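PDB 6UAV: Glyco_hydro_cc domain-containing protein from Pseudomonas viridiflava, which probably hydrolyses internal linkages of beta-1,3-glucans, as an endo-beta-1,3-glucanase of glycoside hydrolase family 128 built on a TIM barrel. Local coordinates for residues K2-V8 / L21-W27; V211-R216 / Y253-S259. One frame throughout, in Å; residues are numbered along the deposited sequence. Where two conformers were deposited one is given.

Contact 1 of 2, residues K2-V8 / L21-W27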
# COMPACT_ATOMS: atom_id res chain seq x y z
N LYS A 2 15.29 -6.20 -10.88
CA LYS A 2 14.58 -4.96 -10.54
C LYS A 2 14.41 -4.93 -9.02
O LYS A 2 14.80 -5.91 -8.32
CB LYS A 2 13.25 -4.93 -11.29
CG LYS A 2 12.40 -6.13 -10.98
CD LYS A 2 11.13 -6.21 -11.83
CE LYS A 2 10.49 -7.58 -11.73
NZ LYS A 2 9.34 -7.76 -12.67
N SER A 3 13.90 -3.82 -8.51
CA SER A 3 13.77 -3.66 -7.04
C SER A 3 12.70 -4.58 -6.50
O SER A 3 11.54 -4.47 -6.95
CB SER A 3 13.36 -2.27 -6.69
OG SER A 3 13.29 -2.22 -5.27
N VAL A 4 12.93 -5.36 -5.44
CA VAL A 4 11.82 -6.10 -4.77
C VAL A 4 10.84 -5.10 -4.16
O VAL A 4 9.70 -5.48 -3.93
CB VAL A 4 12.32 -7.08 -3.69
CG1 VAL A 4 13.12 -6.36 -2.62
CG2 VAL A 4 11.17 -7.91 -3.05
N LYS A 5 11.26 -3.85 -3.89
CA LYS A 5 10.35 -2.90 -3.17
C LYS A 5 9.29 -2.34 -4.11
O LYS A 5 8.27 -1.84 -3.64
CB LYS A 5 11.14 -1.71 -2.63
CG LYS A 5 12.33 -2.08 -1.77
CD LYS A 5 12.62 -0.97 -0.75
CE LYS A 5 13.94 -1.20 0.00
NZ LYS A 5 14.03 -0.30 1.20
N ARG A 6 9.59 -2.26 -5.41
CA ARG A 6 8.88 -1.33 -6.31
C ARG A 6 7.52 -1.87 -6.75
O ARG A 6 7.46 -2.81 -7.48
CB ARG A 6 9.79 -0.94 -7.48
CG ARG A 6 9.18 0.18 -8.30
CD ARG A 6 10.21 0.96 -9.10
NE ARG A 6 11.36 1.35 -8.30
CZ ARG A 6 12.59 1.61 -8.77
NH1 ARG A 6 12.86 1.66 -10.07
NH2 ARG A 6 13.54 1.85 -7.90
N GLY A 7 6.44 -1.18 -6.39
CA GLY A 7 5.10 -1.62 -6.75
C GLY A 7 4.25 -0.49 -7.28
O GLY A 7 4.67 0.68 -7.35
N VAL A 8 3.03 -0.86 -7.61
CA VAL A 8 2.00 0.09 -8.07
C VAL A 8 0.71 -0.21 -7.32
O VAL A 8 0.34 -1.37 -7.23
CB VAL A 8 1.85 0.02 -9.61
CG1 VAL A 8 0.87 1.08 -10.10
CG2 VAL A 8 3.22 0.23 -10.28
N LEU A 21 4.82 -2.58 -17.35
CA LEU A 21 5.23 -2.32 -15.94
C LEU A 21 6.35 -3.27 -15.53
O LEU A 21 7.11 -2.89 -14.67
CB LEU A 21 4.05 -2.48 -15.00
CG LEU A 21 2.99 -1.40 -15.12
CD1 LEU A 21 1.76 -1.84 -14.40
CD2 LEU A 21 3.49 -0.03 -14.65
N SER A 22 6.43 -4.46 -16.08
CA SER A 22 7.15 -5.54 -15.38
C SER A 22 8.65 -5.41 -15.52
O SER A 22 9.35 -6.07 -14.76
CB SER A 22 6.66 -6.87 -15.86
OG SER A 22 7.03 -7.03 -17.20
N THR A 23 9.14 -4.52 -16.38
CA THR A 23 10.61 -4.26 -16.49
C THR A 23 11.16 -3.68 -15.19
O THR A 23 12.32 -3.96 -14.88
CB THR A 23 10.93 -3.39 -17.70
OG1 THR A 23 10.30 -2.14 -17.44
CG2 THR A 23 10.48 -4.08 -18.97
N GLY A 24 10.39 -2.89 -14.47
CA GLY A 24 10.84 -2.27 -13.20
C GLY A 24 9.95 -2.55 -11.98
O GLY A 24 10.34 -2.14 -10.89
N MET A 25 8.75 -3.10 -12.13
CA MET A 25 7.75 -3.24 -11.05
C MET A 25 7.78 -4.68 -10.58
O MET A 25 7.61 -5.56 -11.46
CB MET A 25 6.35 -2.94 -11.58
CG MET A 25 5.28 -3.09 -10.54
SD MET A 25 3.52 -3.04 -11.12
CE MET A 25 3.34 -4.68 -11.82
N SER A 26 7.92 -4.93 -9.27
CA SER A 26 7.89 -6.28 -8.67
C SER A 26 6.48 -6.66 -8.23
O SER A 26 6.20 -7.87 -8.22
CB SER A 26 8.88 -6.34 -7.58
OG SER A 26 10.14 -6.46 -8.19
N TRP A 27 5.60 -5.72 -7.88
CA TRP A 27 4.31 -6.15 -7.30
C TRP A 27 3.24 -5.10 -7.49
O TRP A 27 3.54 -3.94 -7.80
CB TRP A 27 4.50 -6.48 -5.80
CG TRP A 27 4.74 -5.27 -4.95
CD1 TRP A 27 5.88 -4.52 -4.89
CD2 TRP A 27 3.77 -4.58 -4.14
NE1 TRP A 27 5.71 -3.44 -4.06
CE2 TRP A 27 4.42 -3.46 -3.58
CE3 TRP A 27 2.44 -4.82 -3.82
CZ2 TRP A 27 3.78 -2.64 -2.67
CZ3 TRP A 27 1.82 -4.00 -2.92
CH2 TRP A 27 2.46 -2.90 -2.38
O HOH W 1 12.95 -1.72 -10.09

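Contact 2 of 2, residues V211-R216 / Y253-S259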
# COMPACT_ATOMS: atom_id res chain seq x y z
N VAL A 211 11.37 7.99 -3.98
CA VAL A 211 11.80 6.60 -4.28
C VAL A 211 13.20 6.39 -3.72
O VAL A 211 13.48 5.29 -3.11
CB VAL A 211 11.73 6.29 -5.81
CG1 VAL A 211 12.49 5.00 -6.16
CG2 VAL A 211 10.30 6.19 -6.23
N THR A 212 14.10 7.36 -3.90
CA THR A 212 15.49 7.19 -3.39
C THR A 212 15.43 7.00 -1.88
O THR A 212 16.20 6.17 -1.33
CB THR A 212 16.39 8.37 -3.74
OG1 THR A 212 16.44 8.42 -5.17
CG2 THR A 212 17.78 8.23 -3.18
N MET A 213 14.63 7.82 -1.22
CA MET A 213 14.54 7.77 0.25
C MET A 213 13.97 6.40 0.66
O MET A 213 14.58 5.77 1.58
CB MET A 213 13.68 8.94 0.72
CG MET A 213 13.48 9.00 2.22
SD MET A 213 12.07 8.02 2.76
CE MET A 213 10.72 8.91 2.01
N LEU A 214 12.95 5.89 -0.03
CA LEU A 214 12.27 4.63 0.37
C LEU A 214 13.19 3.44 0.08
O LEU A 214 13.20 2.53 0.89
CB LEU A 214 10.94 4.50 -0.33
CG LEU A 214 9.89 5.52 0.07
CD1 LEU A 214 8.68 5.41 -0.86
CD2 LEU A 214 9.43 5.39 1.55
N GLU A 215 13.94 3.49 -1.02
CA GLU A 215 14.92 2.45 -1.37
C GLU A 215 16.00 2.41 -0.27
O GLU A 215 16.46 1.30 0.04
CB GLU A 215 15.50 2.72 -2.75
CG GLU A 215 14.55 2.33 -3.89
CD GLU A 215 14.35 0.84 -4.10
OE1 GLU A 215 15.20 0.04 -3.57
OE2 GLU A 215 13.40 0.49 -4.84
N ARG A 216 16.43 3.57 0.23
CA ARG A 216 17.57 3.65 1.17
C ARG A 216 17.12 3.33 2.59
O ARG A 216 17.98 2.96 3.34
CB ARG A 216 18.33 4.98 1.06
CG ARG A 216 18.97 5.10 -0.31
CD ARG A 216 19.84 6.32 -0.51
NE ARG A 216 20.49 6.26 -1.83
CZ ARG A 216 21.12 7.30 -2.35
NH1 ARG A 216 21.19 8.42 -1.64
NH2 ARG A 216 21.66 7.22 -3.55
N TYR A 253 9.76 6.11 -13.47
CA TYR A 253 9.59 5.24 -12.27
C TYR A 253 10.33 3.92 -12.41
O TYR A 253 11.07 3.48 -11.46
CB TYR A 253 8.11 4.99 -12.01
CG TYR A 253 7.77 4.26 -10.74
CD1 TYR A 253 8.17 4.70 -9.49
CD2 TYR A 253 6.95 3.13 -10.75
CE1 TYR A 253 7.82 4.06 -8.31
CE2 TYR A 253 6.56 2.50 -9.58
CZ TYR A 253 6.97 2.97 -8.34
OH TYR A 253 6.66 2.38 -7.16
N LEU A 254 10.15 3.26 -13.54
CA LEU A 254 10.70 1.90 -13.73
C LEU A 254 12.21 1.94 -13.87
O LEU A 254 12.87 0.87 -13.59
CB LEU A 254 10.01 1.22 -14.93
CG LEU A 254 8.49 1.17 -14.88
CD1 LEU A 254 7.94 0.51 -16.14
CD2 LEU A 254 7.98 0.46 -13.66
N SER A 255 12.77 3.07 -14.26
CA SER A 255 14.22 3.26 -14.53
C SER A 255 14.98 3.61 -13.27
O SER A 255 16.22 3.53 -13.30
CB SER A 255 14.43 4.42 -15.50
OG SER A 255 14.40 5.70 -14.78
N LEU A 256 14.30 4.08 -12.23
CA LEU A 256 15.01 4.62 -11.04
C LEU A 256 15.89 3.53 -10.42
O LEU A 256 15.54 2.35 -10.39
CB LEU A 256 13.99 5.19 -10.05
CG LEU A 256 13.39 6.51 -10.54
CD1 LEU A 256 12.20 6.95 -9.68
CD2 LEU A 256 14.45 7.58 -10.62
N PRO A 257 17.07 3.93 -9.90
CA PRO A 257 17.95 3.03 -9.19
C PRO A 257 17.24 2.45 -7.96
O PRO A 257 16.23 2.96 -7.54
CB PRO A 257 19.10 3.92 -8.70
CG PRO A 257 19.07 5.12 -9.63
CD PRO A 257 17.60 5.31 -9.95
N TYR A 258 17.80 1.40 -7.40
CA TYR A 258 17.24 0.78 -6.18
C TYR A 258 18.39 0.26 -5.33
O TYR A 258 19.56 0.26 -5.75
CB TYR A 258 16.28 -0.36 -6.52
CG TYR A 258 16.79 -1.32 -7.56
CD1 TYR A 258 17.54 -2.44 -7.25
CD2 TYR A 258 16.49 -1.10 -8.88
CE1 TYR A 258 18.02 -3.29 -8.24
CE2 TYR A 258 16.98 -1.91 -9.88
CZ TYR A 258 17.72 -3.02 -9.56
OH TYR A 258 18.12 -3.78 -10.62
N SER A 259 18.06 -0.22 -4.14
CA SER A 259 19.10 -0.76 -3.24
C SER A 259 19.49 -2.18 -3.67
O SER A 259 18.49 -2.92 -3.81
CB SER A 259 18.64 -0.64 -1.82
OG SER A 259 18.92 0.68 -1.35
O HOH W 2 16.60 5.06 -5.87
O HOH W 3 15.55 -2.83 -3.27

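Contact 1 of 2, residues K2-V8 / L21-W27
In the first beta-alpha-beta unit of the TIM barrel, Gly7 of strand 6-9 pairs in parallel with Trp27 at the start of strand 27-29. Val8 N donates to Trp27 O (3.1 Å), and Arg6 O takes the N-H of Ser26 (2.8 Å) almost head-on, with a long, weak second bond from Trp27 N. The Trp27 indole folds back over its partner strand: CG sits between the backbone N and the carbonyl carbon (chi1 71°), which lays one ring face on Gly7 CA, a CH-pi contact 3.6 Å from the centroid of the five-membered ring. Its NE1 then reaches Lys5 O (3.0 Å) in the ring plane, though well above the plane of that carbonyl. Here the beta-alpha-beta crossover returns to the barrel after helix 15-22. The residues before strand 6-9 hold the link between that helix and strand 27-29. Ser26 OG donates to Ser3 O (2.7 Å), while the extended Lys2 chain carries NZ to Ser22 O (2.7 Å), in the carbonyl plane on a lone pair, and to Met25 O (3.0 Å) from above its plane; Asn49 O is a further acceptor. Further along strand 6-9, Val8 CG2 touches Met25 SD at 3.4 Å, the two side chains crossing at about a right angle.

Contact 2 of 2, residues V211-R216 / Y253-S259
Glu215, in the last turn of helix 200-216, grips the C-terminal residue Ser259 through two bonds. Its OE1 accepts Ser259 N (2.9 Å) along a nearly straight N-H (169°), although the donor stands above the carboxylate plane. Ser259 donates a second time, through OG, to Glu215 O (2.9 Å), again from well above the carbonyl plane. The bend at chi2 (-71°) swings the carboxylate alongside Tyr258, whose CB lies 3.2 Å from OE1; the acid and the tyrosine side chain point the same way, with their planes 55° apart. A water joins OE1 to Ser259 O. One helical turn earlier the contact becomes apolar. Val211 CB meets Leu256 CD1 at 4.0 Å, and Val211 CG2 lies in the ring plane of Tyr253, at its edge, 3.9 Å from CE1. On the Thr212 side, a second water donates to Pro257 O (2.7 Å) and, weakly, to Thr212 OG1. In the next shell, Glu215 OE2 is bonded to Tyr223 OH and Ser3 OG, which would hold the carboxylate against rotation, and Arg6 NH1 and NH2 bond to Leu256 O and Pro257 O, which probably helps set the tail's path. The chain end runs from helix 248-255 to the end of helix 200-216, outside barrel strands 6-9 and 220-225, where Tyr253 and Val211 both touch Tyr223 and Arg6.

Contact 1 is mostly buried and joins neighbouring barrel strands; contact 2, about 10 Å away between centres, is partly exposed and ties the last helices and the C-terminal tail together outside them. Contact 1 adds side-chain donors, all aimed at backbone carbonyls, to strand pairing and an indole over glycine. Contact 2 has no strand pairing, and its two direct bonds join a carboxylate and a helix-end carbonyl to Ser259. The two are directly joined: Gly7 O and Tyr253 OH lie 2.6 Å apart, a probable hydrogen bond, and the Glu215 carboxylate serves both. Lys5 NZ also reaches Glu215 O. Both ends of the chain therefore meet here, beside strands 6-9 and 220-225, where the barrel closes.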